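Local structure of putative amidohydrolase (Unidentified, 3MKV) at residues R243-R246 / T251-H254; A271-T276 / E312-A317; G318-F323 / S359-G364. The protein probably works as a zinc-dependent prolidase of the amidohydrolase superfamily, hydrolysing dipeptides that end in proline. All coordinates share one frame; numbering follows the deposited sequence. Where two conformers were deposited one is given.

In the fold
Three contacts follow one another along the chain without nesting or crossing, all in the barrel of the amidohydrolase family. Contact 1 closes the short loop between helix 238-246 and strand 251-254, whose end carries the zinc ligand His254. Contact 2 spans 35 intervening residues, mostly helical, to bring helix 307-317 back onto strand 272-274, the neighbour of 251-254 in the sheet. Contact 3 begins directly after that helix and closes a loop of similar length, setting helix 348-362 against 318-323. Backbone hydrogen bonds then run from strand to strand: 251-254 pairs with 272-274, which in turn pairs with 318-323, so the three contacts trace consecutive parts of one curved wall.

Contact 1: R243-R246 / T251-H254; sequences RAVR and TIEH. With ZN (zinc ion), chain J.
Glu253 OE2, one residue on from the Ile252 that packs against Ala244 and Val245, is gripped by two groups: Thr251 OG1 reaches it at 2.8 Å from the same side of the strand, nearly in line with the C-O bond, and Arg106 forms a salt bridge to it. The other carboxylate oxygen of Glu253 accepts a hydrogen bond from His65 ND1. Because His65 is a zinc ligand, Glu253 is a second-shell residue that probably helps fix the rotation of the His65 ring.

The meeting of helix and strand is wholly apolar. Ile252 sends its CB toward the helix, and with CG1 beside the backbone N (chi1 -63°) the CD1 methyl becomes the point of contact. Ala244 CB meets Ile252 CD1 at 4.0 Å, and Val245 CG2 also lies 4.0 Å from Ile252 CD1. The Val245 methyl also touches Ile252 CG1, the two side chains crossing at about a right angle.

At the strand's end His254 takes up a positive phi of 84°, and its NE2 binds a zinc ion at 2.4 Å. His234 and the carboxylated Lys193 complete the protein ligands of this metal, and the lysine is shared with the second zinc.

Helix 238-246 is the connection in a beta-alpha-beta unit running from strand 232-235 to strand 251-254, which are adjacent and parallel. Ile252 thus faces outward to the helix, while the strand lies between 232-235 and 272-274 and pairs with both through its backbone.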
loop_
_atom_site.group_PDB
_atom_site.type_symbol
_atom_site.label_atom_id
_atom_site.label_comp_id
_atom_site.label_asym_id
_atom_site.label_seq_id
_atom_site.Cartn_x
_atom_site.Cartn_y
_atom_site.Cartn_z
ATOM N N ARG A 243 -25.087 -28.241 -10.462
ATOM C CA ARG A 243 -24.228 -27.297 -11.189
ATOM C C ARG A 243 -22.754 -27.620 -10.971
ATOM O O ARG A 243 -21.933 -27.534 -11.893
ATOM C CB ARG A 243 -24.533 -25.848 -10.795
ATOM C CG ARG A 243 -24.586 -25.616 -9.297
ATOM C CD ARG A 243 -25.256 -24.286 -8.957
ATOM N NE ARG A 243 -24.658 -23.169 -9.684
ATOM C CZ ARG A 243 -23.680 -22.392 -9.217
ATOM N NH1 ARG A 243 -23.161 -22.599 -8.007
ATOM N NH2 ARG A 243 -23.220 -21.402 -9.969
ATOM N N ALA A 244 -22.437 -27.993 -9.737
ATOM C CA ALA A 244 -21.099 -28.413 -9.370
ATOM C C ALA A 244 -20.637 -29.569 -10.239
ATOM O O ALA A 244 -19.524 -29.570 -10.764
ATOM C CB ALA A 244 -21.069 -28.813 -7.892
ATOM N N VAL A 245 -21.498 -30.561 -10.396
ATOM C CA VAL A 245 -21.157 -31.718 -11.211
ATOM C C VAL A 245 -21.008 -31.390 -12.699
ATOM O O VAL A 245 -20.146 -31.956 -13.377
ATOM C CB VAL A 245 -22.150 -32.868 -10.993
ATOM C CG1 VAL A 245 -22.017 -33.897 -12.093
ATOM C CG2 VAL A 245 -21.893 -33.502 -9.644
ATOM N N ARG A 246 -21.839 -30.485 -13.213
ATOM C CA ARG A 246 -21.768 -30.083 -14.615
ATOM C C ARG A 246 -20.517 -29.263 -14.859
ATOM O O ARG A 246 -20.066 -29.117 -15.988
ATOM C CB ARG A 246 -22.988 -29.246 -15.002
ATOM C CG ARG A 246 -24.255 -30.034 -15.237
ATOM C CD ARG A 246 -25.379 -29.128 -15.724
ATOM N NE ARG A 246 -26.186 -28.588 -14.631
ATOM C CZ ARG A 246 -26.134 -27.331 -14.196
ATOM N NH1 ARG A 246 -26.919 -26.950 -13.193
ATOM N NH2 ARG A 246 -25.303 -26.458 -14.758
ATOM N N THR A 251 -15.962 -35.206 -6.423
ATOM C CA THR A 251 -16.724 -35.712 -5.288
ATOM C C THR A 251 -17.581 -34.620 -4.683
ATOM O O THR A 251 -17.174 -33.459 -4.628
ATOM C CB THR A 251 -15.846 -36.453 -4.199
ATOM O OG1 THR A 251 -15.120 -35.517 -3.390
ATOM C CG2 THR A 251 -14.873 -37.420 -4.856
ATOM N N ILE A 252 -18.778 -35.010 -4.257
ATOM C CA ILE A 252 -19.720 -34.112 -3.617
ATOM C C ILE A 252 -19.842 -34.460 -2.146
ATOM O O ILE A 252 -19.897 -35.633 -1.774
ATOM C CB ILE A 252 -21.108 -34.248 -4.235
ATOM C CG1 ILE A 252 -21.091 -33.842 -5.720
ATOM C CG2 ILE A 252 -22.114 -33.448 -3.428
ATOM C CD1 ILE A 252 -20.909 -32.343 -5.959
ATOM N N GLU A 253 -19.883 -33.441 -1.305
ATOM C CA GLU A 253 -19.800 -33.650 0.124
ATOM C C GLU A 253 -21.150 -33.379 0.779
ATOM O O GLU A 253 -21.754 -32.321 0.572
ATOM C CB GLU A 253 -18.706 -32.771 0.741
ATOM C CG GLU A 253 -17.340 -32.894 0.071
ATOM C CD GLU A 253 -16.780 -34.311 0.072
ATOM O OE1 GLU A 253 -16.557 -34.870 1.173
ATOM O OE2 GLU A 253 -16.546 -34.857 -1.035
ATOM N N HIS A 254 -21.609 -34.350 1.564
ATOM C CA HIS A 254 -22.880 -34.254 2.264
ATOM C C HIS A 254 -24.009 -34.680 1.333
ATOM O O HIS A 254 -24.468 -35.827 1.395
ATOM C CB HIS A 254 -23.100 -32.841 2.802
ATOM C CG HIS A 254 -21.945 -32.314 3.596
ATOM N ND1 HIS A 254 -21.413 -32.986 4.678
ATOM C CD2 HIS A 254 -21.225 -31.173 3.475
ATOM C CE1 HIS A 254 -20.415 -32.285 5.185
ATOM N NE2 HIS A 254 -20.280 -31.180 4.473
HETATM ZN ZN ZN J . -18.770 -29.258 4.481
#

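Contact 2: A271-T276 / E312-A317; sequences AYVVPT and EIMKRA. With SO4 (sulfate ion), chain L.
On the outer wall of the beta/alpha barrel, Met314 of helix 307-317 lies against Val273 and Pro275, on and just past strand 272-274. The sulfur is seated on the fork of the valine: Val273 CG1 comes to 3.6 Å from Met314 SD, and Val273 CB to 3.7 Å from the same sulfur. An extended chi2 of 177° carries the methionine out from its helix, and the bend at chi3, -75°, then swings the methyl along the strand, where Met314 CE meets Pro275 CG at 4.2 Å.

This is the strand-to-helix packing of a TIM barrel. Ile313 of the same helix rests on helix 260-269, and Lys315 and Arg316 form salt bridges with Glu350 and Asp260. Val273 also pairs through its backbone with Lys320 and Gly322, so the segment that follows the helix runs in the same direction alongside its strand.

Tyr272 lies near the start of the strand, at the end remote from the zinc ions. Its OH sits 2.8 Å from O1 of a sulfate ion and 2.9 Å from sulfate O3. The sulfate, probably from the crystallisation liquor, is also hydrogen-bonded to Arg250 NH2, and Tyr272 OH has a weak hydrogen bond with Glu361 OE2.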
loop_
_atom_site.group_PDB
_atom_site.type_symbol
_atom_site.label_atom_id
_atom_site.label_comp_id
_atom_site.label_asym_id
_atom_site.label_seq_id
_atom_site.Cartn_x
_atom_site.Cartn_y
_atom_site.Cartn_z
ATOM N N ALA A 271 -19.504 -39.312 -10.864
ATOM C CA ALA A 271 -19.109 -38.584 -9.665
ATOM C C ALA A 271 -19.418 -39.389 -8.397
ATOM O O ALA A 271 -20.241 -40.297 -8.417
ATOM C CB ALA A 271 -19.804 -37.216 -9.624
ATOM N N TYR A 272 -18.765 -39.037 -7.291
ATOM C CA TYR A 272 -19.026 -39.679 -6.005
ATOM C C TYR A 272 -19.657 -38.723 -5.017
ATOM O O TYR A 272 -19.404 -37.513 -5.058
ATOM C CB TYR A 272 -17.740 -40.187 -5.370
ATOM C CG TYR A 272 -16.859 -41.038 -6.252
ATOM C CD1 TYR A 272 -16.767 -42.405 -6.054
ATOM C CD2 TYR A 272 -16.080 -40.464 -7.245
ATOM C CE1 TYR A 272 -15.940 -43.188 -6.842
ATOM C CE2 TYR A 272 -15.253 -41.231 -8.036
ATOM C CZ TYR A 272 -15.190 -42.599 -7.834
ATOM O OH TYR A 272 -14.372 -43.381 -8.621
ATOM N N VAL A 273 -20.469 -39.271 -4.118
ATOM C CA VAL A 273 -20.965 -38.500 -2.980
ATOM C C VAL A 273 -20.423 -39.036 -1.659
ATOM O O VAL A 273 -20.214 -40.236 -1.494
ATOM C CB VAL A 273 -22.515 -38.434 -2.923
ATOM C CG1 VAL A 273 -22.946 -37.540 -1.776
ATOM C CG2 VAL A 273 -23.070 -37.890 -4.237
ATOM N N VAL A 274 -20.182 -38.126 -0.725
ATOM C CA VAL A 274 -19.686 -38.489 0.595
ATOM C C VAL A 274 -20.596 -37.895 1.662
ATOM O O VAL A 274 -20.444 -36.728 2.047
ATOM C CB VAL A 274 -18.250 -37.976 0.844
ATOM C CG1 VAL A 274 -17.758 -38.484 2.185
ATOM C CG2 VAL A 274 -17.313 -38.409 -0.286
ATOM N N PRO A 275 -21.549 -38.706 2.141
ATOM C CA PRO A 275 -22.482 -38.317 3.189
ATOM C C PRO A 275 -21.730 -38.209 4.498
ATOM O O PRO A 275 -20.777 -38.956 4.717
ATOM C CB PRO A 275 -23.463 -39.505 3.250
ATOM C CG PRO A 275 -23.224 -40.291 1.972
ATOM C CD PRO A 275 -21.775 -40.085 1.676
ATOM N N THR A 276 -22.153 -37.305 5.372
ATOM C CA THR A 276 -21.477 -37.139 6.655
ATOM C C THR A 276 -22.492 -37.049 7.796
ATOM O O THR A 276 -22.464 -36.113 8.603
ATOM C CB THR A 276 -20.546 -35.904 6.631
ATOM O OG1 THR A 276 -21.311 -34.720 6.339
ATOM C CG2 THR A 276 -19.466 -36.076 5.558
ATOM N N GLU A 312 -30.994 -43.690 0.795
ATOM C CA GLU A 312 -31.912 -44.538 0.034
ATOM C C GLU A 312 -32.021 -44.037 -1.399
ATOM O O GLU A 312 -31.915 -44.817 -2.345
ATOM C CB GLU A 312 -33.294 -44.549 0.698
ATOM C CG GLU A 312 -33.314 -45.144 2.104
ATOM C CD GLU A 312 -34.528 -44.700 2.914
ATOM O OE1 GLU A 312 -35.351 -43.929 2.376
ATOM O OE2 GLU A 312 -34.653 -45.112 4.089
ATOM N N ILE A 313 -32.226 -42.727 -1.544
ATOM C CA ILE A 313 -32.255 -42.066 -2.847
ATOM C C ILE A 313 -30.994 -42.336 -3.674
ATOM O O ILE A 313 -31.073 -42.605 -4.876
ATOM C CB ILE A 313 -32.453 -40.526 -2.696
ATOM C CG1 ILE A 313 -33.879 -40.207 -2.237
ATOM C CG2 ILE A 313 -32.118 -39.779 -3.998
ATOM C CD1 ILE A 313 -34.120 -38.725 -1.992
ATOM N N MET A 314 -29.831 -42.271 -3.033
ATOM C CA MET A 314 -28.567 -42.406 -3.762
ATOM C C MET A 314 -28.291 -43.843 -4.156
ATOM O O MET A 314 -27.729 -44.106 -5.221
ATOM C CB MET A 314 -27.394 -41.823 -2.961
ATOM C CG MET A 314 -27.275 -40.300 -3.058
ATOM S SD MET A 314 -25.959 -39.580 -2.050
ATOM C CE MET A 314 -26.639 -39.679 -0.399
ATOM N N LYS A 315 -28.683 -44.775 -3.293
ATOM C CA LYS A 315 -28.519 -46.195 -3.590
ATOM C C LYS A 315 -29.390 -46.588 -4.783
ATOM O O LYS A 315 -28.919 -47.179 -5.754
ATOM C CB LYS A 315 -28.895 -47.041 -2.375
ATOM C CG LYS A 315 -28.825 -48.529 -2.631
ATOM C CD LYS A 315 -29.237 -49.313 -1.402
ATOM C CE LYS A 315 -29.143 -50.823 -1.635
ATOM N NZ LYS A 315 -29.369 -51.596 -0.369
ATOM N N ARG A 316 -30.667 -46.240 -4.691
ATOM C CA ARG A 316 -31.615 -46.462 -5.765
ATOM C C ARG A 316 -31.038 -45.967 -7.085
ATOM O O ARG A 316 -31.242 -46.575 -8.136
ATOM C CB ARG A 316 -32.917 -45.726 -5.443
ATOM C CG ARG A 316 -34.108 -46.083 -6.321
ATOM C CD ARG A 316 -35.311 -45.246 -5.905
ATOM N NE ARG A 316 -35.629 -45.451 -4.493
ATOM C CZ ARG A 316 -35.974 -44.483 -3.647
ATOM N NH1 ARG A 316 -36.038 -43.221 -4.057
ATOM N NH2 ARG A 316 -36.242 -44.779 -2.382
ATOM N N ALA A 317 -30.312 -44.857 -7.026
ATOM C CA ALA A 317 -29.728 -44.262 -8.222
ATOM C C ALA A 317 -28.423 -44.935 -8.661
ATOM O O ALA A 317 -27.952 -44.728 -9.785
ATOM C CB ALA A 317 -29.511 -42.779 -8.007
HETATM S S SO4 L . -12.806 -42.093 -11.366
HETATM O O1 SO4 L . -12.273 -42.173 -10.009
HETATM O O2 SO4 L . -12.064 -42.985 -12.237
HETATM O O3 SO4 L . -14.211 -42.478 -11.343
HETATM O O4 SO4 L . -12.668 -40.730 -11.875
#

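Contact 3: G318-F323 / S359-G364; sequences GVKMGF and SAEVLG
Residues 318-323 run largely extended past the last turns of helix 348-362, and the backbones come closest where Gly322 CA lies 5.1 Å from Ser359 CA. Each segment carries the glycine of a Schellman motif: Gly318, with phi 77°, follows helix 307-317, and Gly364 follows helix 348-362, its N bonded to Glu361 O at 2.9 Å. With no side chain on Gly322, its CA faces the helix directly, and Ser359 OG sits 4.1 Å from Gly322 CA.

The bond across the contact is weak though straight: Phe323 N donates to Ser359 OG at 3.4 Å, with an angle of 170° at the hydrogen. The hydroxyl's stronger partner is Ser354 O, a little over one turn back in its own helix. Phe323 leads its ring away from Ser359 and stacks it on Phe339.

Nearer the start of 318-323, Lys320 approaches Glu361. Lys320 NZ lies 4.6 Å from Glu361 OE2, too far for a salt bridge; the lysine chain is bent at chi2 and chi3, its ammonium is hydrogen-bonded to Gly270 O, and it makes a cation-pi contact with Tyr272.

Segment 318-323 bonds through its backbone to Val273 on one flank and, from Phe323, to Leu64 on the other. This joins the last staves of the barrel to the first, as in amidohydrolases, where the zinc ligands His65, His67 and Asp326 follow at their ends.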
loop_
_atom_site.group_PDB
_atom_site.type_symbol
_atom_site.label_atom_id
_atom_site.label_comp_id
_atom_site.label_asym_id
_atom_site.label_seq_id
_atom_site.Cartn_x
_atom_site.Cartn_y
_atom_site.Cartn_z
ATOM N N GLY A 318 -27.840 -45.735 -7.775
ATOM C CA GLY A 318 -26.566 -46.382 -8.073
ATOM C C GLY A 318 -25.405 -45.412 -7.933
ATOM O O GLY A 318 -24.385 -45.525 -8.626
ATOM N N VAL A 319 -25.562 -44.448 -7.032
ATOM C CA VAL A 319 -24.487 -43.507 -6.740
ATOM C C VAL A 319 -23.377 -44.149 -5.911
ATOM O O VAL A 319 -23.617 -44.688 -4.825
ATOM C CB VAL A 319 -25.018 -42.262 -6.007
ATOM C CG1 VAL A 319 -23.863 -41.396 -5.515
ATOM C CG2 VAL A 319 -25.932 -41.466 -6.922
ATOM N N LYS A 320 -22.163 -44.106 -6.446
ATOM C CA LYS A 320 -20.974 -44.473 -5.692
ATOM C C LYS A 320 -20.826 -43.570 -4.454
ATOM O O LYS A 320 -20.579 -42.361 -4.570
ATOM C CB LYS A 320 -19.741 -44.371 -6.601
ATOM C CG LYS A 320 -19.638 -45.505 -7.619
ATOM C CD LYS A 320 -19.133 -45.051 -8.980
ATOM C CE LYS A 320 -17.719 -44.485 -8.924
ATOM N NZ LYS A 320 -17.406 -43.642 -10.123
ATOM N N MET A 321 -20.990 -44.170 -3.273
ATOM C CA MET A 321 -20.914 -43.452 -2.001
ATOM C C MET A 321 -19.635 -43.767 -1.232
ATOM O O MET A 321 -19.218 -44.919 -1.148
ATOM C CB MET A 321 -22.126 -43.775 -1.127
ATOM C CG MET A 321 -23.388 -43.057 -1.556
ATOM S SD MET A 321 -24.774 -43.322 -0.447
ATOM C CE MET A 321 -25.367 -44.913 -1.020
ATOM N N GLY A 322 -19.012 -42.732 -0.673
ATOM C CA GLY A 322 -17.812 -42.907 0.135
ATOM C C GLY A 322 -18.163 -42.731 1.594
ATOM O O GLY A 322 -19.290 -42.409 1.930
ATOM N N PHE A 323 -17.196 -42.931 2.474
ATOM C CA PHE A 323 -17.453 -42.822 3.907
ATOM C C PHE A 323 -16.878 -41.512 4.447
ATOM O O PHE A 323 -15.728 -41.158 4.165
ATOM C CB PHE A 323 -16.851 -44.038 4.618
ATOM C CG PHE A 323 -16.988 -44.019 6.116
ATOM C CD1 PHE A 323 -17.950 -44.792 6.749
ATOM C CD2 PHE A 323 -16.123 -43.265 6.899
ATOM C CE1 PHE A 323 -18.065 -44.797 8.142
ATOM C CE2 PHE A 323 -16.233 -43.266 8.288
ATOM C CZ PHE A 323 -17.208 -44.033 8.906
ATOM N N SER A 359 -13.932 -45.663 -1.051
ATOM C CA SER A 359 -13.094 -44.548 -0.631
ATOM C C SER A 359 -11.717 -44.583 -1.293
ATOM O O SER A 359 -11.199 -43.552 -1.705
ATOM C CB SER A 359 -12.957 -44.533 0.887
ATOM O OG SER A 359 -14.160 -44.102 1.482
ATOM N N ALA A 360 -11.129 -45.772 -1.399
ATOM C CA ALA A 360 -9.834 -45.925 -2.054
ATOM C C ALA A 360 -9.918 -45.471 -3.510
ATOM O O ALA A 360 -8.966 -44.928 -4.076
ATOM C CB ALA A 360 -9.378 -47.365 -1.975
ATOM N N GLU A 361 -11.076 -45.698 -4.112
ATOM C CA GLU A 361 -11.297 -45.321 -5.490
ATOM C C GLU A 361 -11.279 -43.797 -5.578
ATOM O O GLU A 361 -10.620 -43.214 -6.444
ATOM C CB GLU A 361 -12.638 -45.876 -5.962
ATOM C CG GLU A 361 -12.613 -46.462 -7.366
ATOM C CD GLU A 361 -14.003 -46.860 -7.866
ATOM O OE1 GLU A 361 -14.858 -47.244 -7.027
ATOM O OE2 GLU A 361 -14.236 -46.785 -9.097
ATOM N N VAL A 362 -12.007 -43.157 -4.667
ATOM C CA VAL A 362 -12.021 -41.704 -4.573
ATOM C C VAL A 362 -10.618 -41.092 -4.498
ATOM O O VAL A 362 -10.398 -39.974 -4.967
ATOM C CB VAL A 362 -12.824 -41.230 -3.352
ATOM C CG1 VAL A 362 -12.649 -39.726 -3.154
ATOM C CG2 VAL A 362 -14.296 -41.603 -3.507
ATOM N N LEU A 363 -9.677 -41.827 -3.912
ATOM C CA LEU A 363 -8.333 -41.315 -3.670
ATOM C C LEU A 363 -7.373 -41.674 -4.787
ATOM O O LEU A 363 -6.196 -41.309 -4.737
ATOM C CB LEU A 363 -7.774 -41.876 -2.353
ATOM C CG LEU A 363 -8.544 -41.616 -1.058
ATOM C CD1 LEU A 363 -7.968 -42.439 0.079
ATOM C CD2 LEU A 363 -8.510 -40.148 -0.695
ATOM N N GLY A 364 -7.868 -42.400 -5.784
ATOM C CA GLY A 364 -7.034 -42.865 -6.886
ATOM C C GLY A 364 -6.068 -43.931 -6.405
ATOM O O GLY A 364 -4.943 -44.041 -6.901
#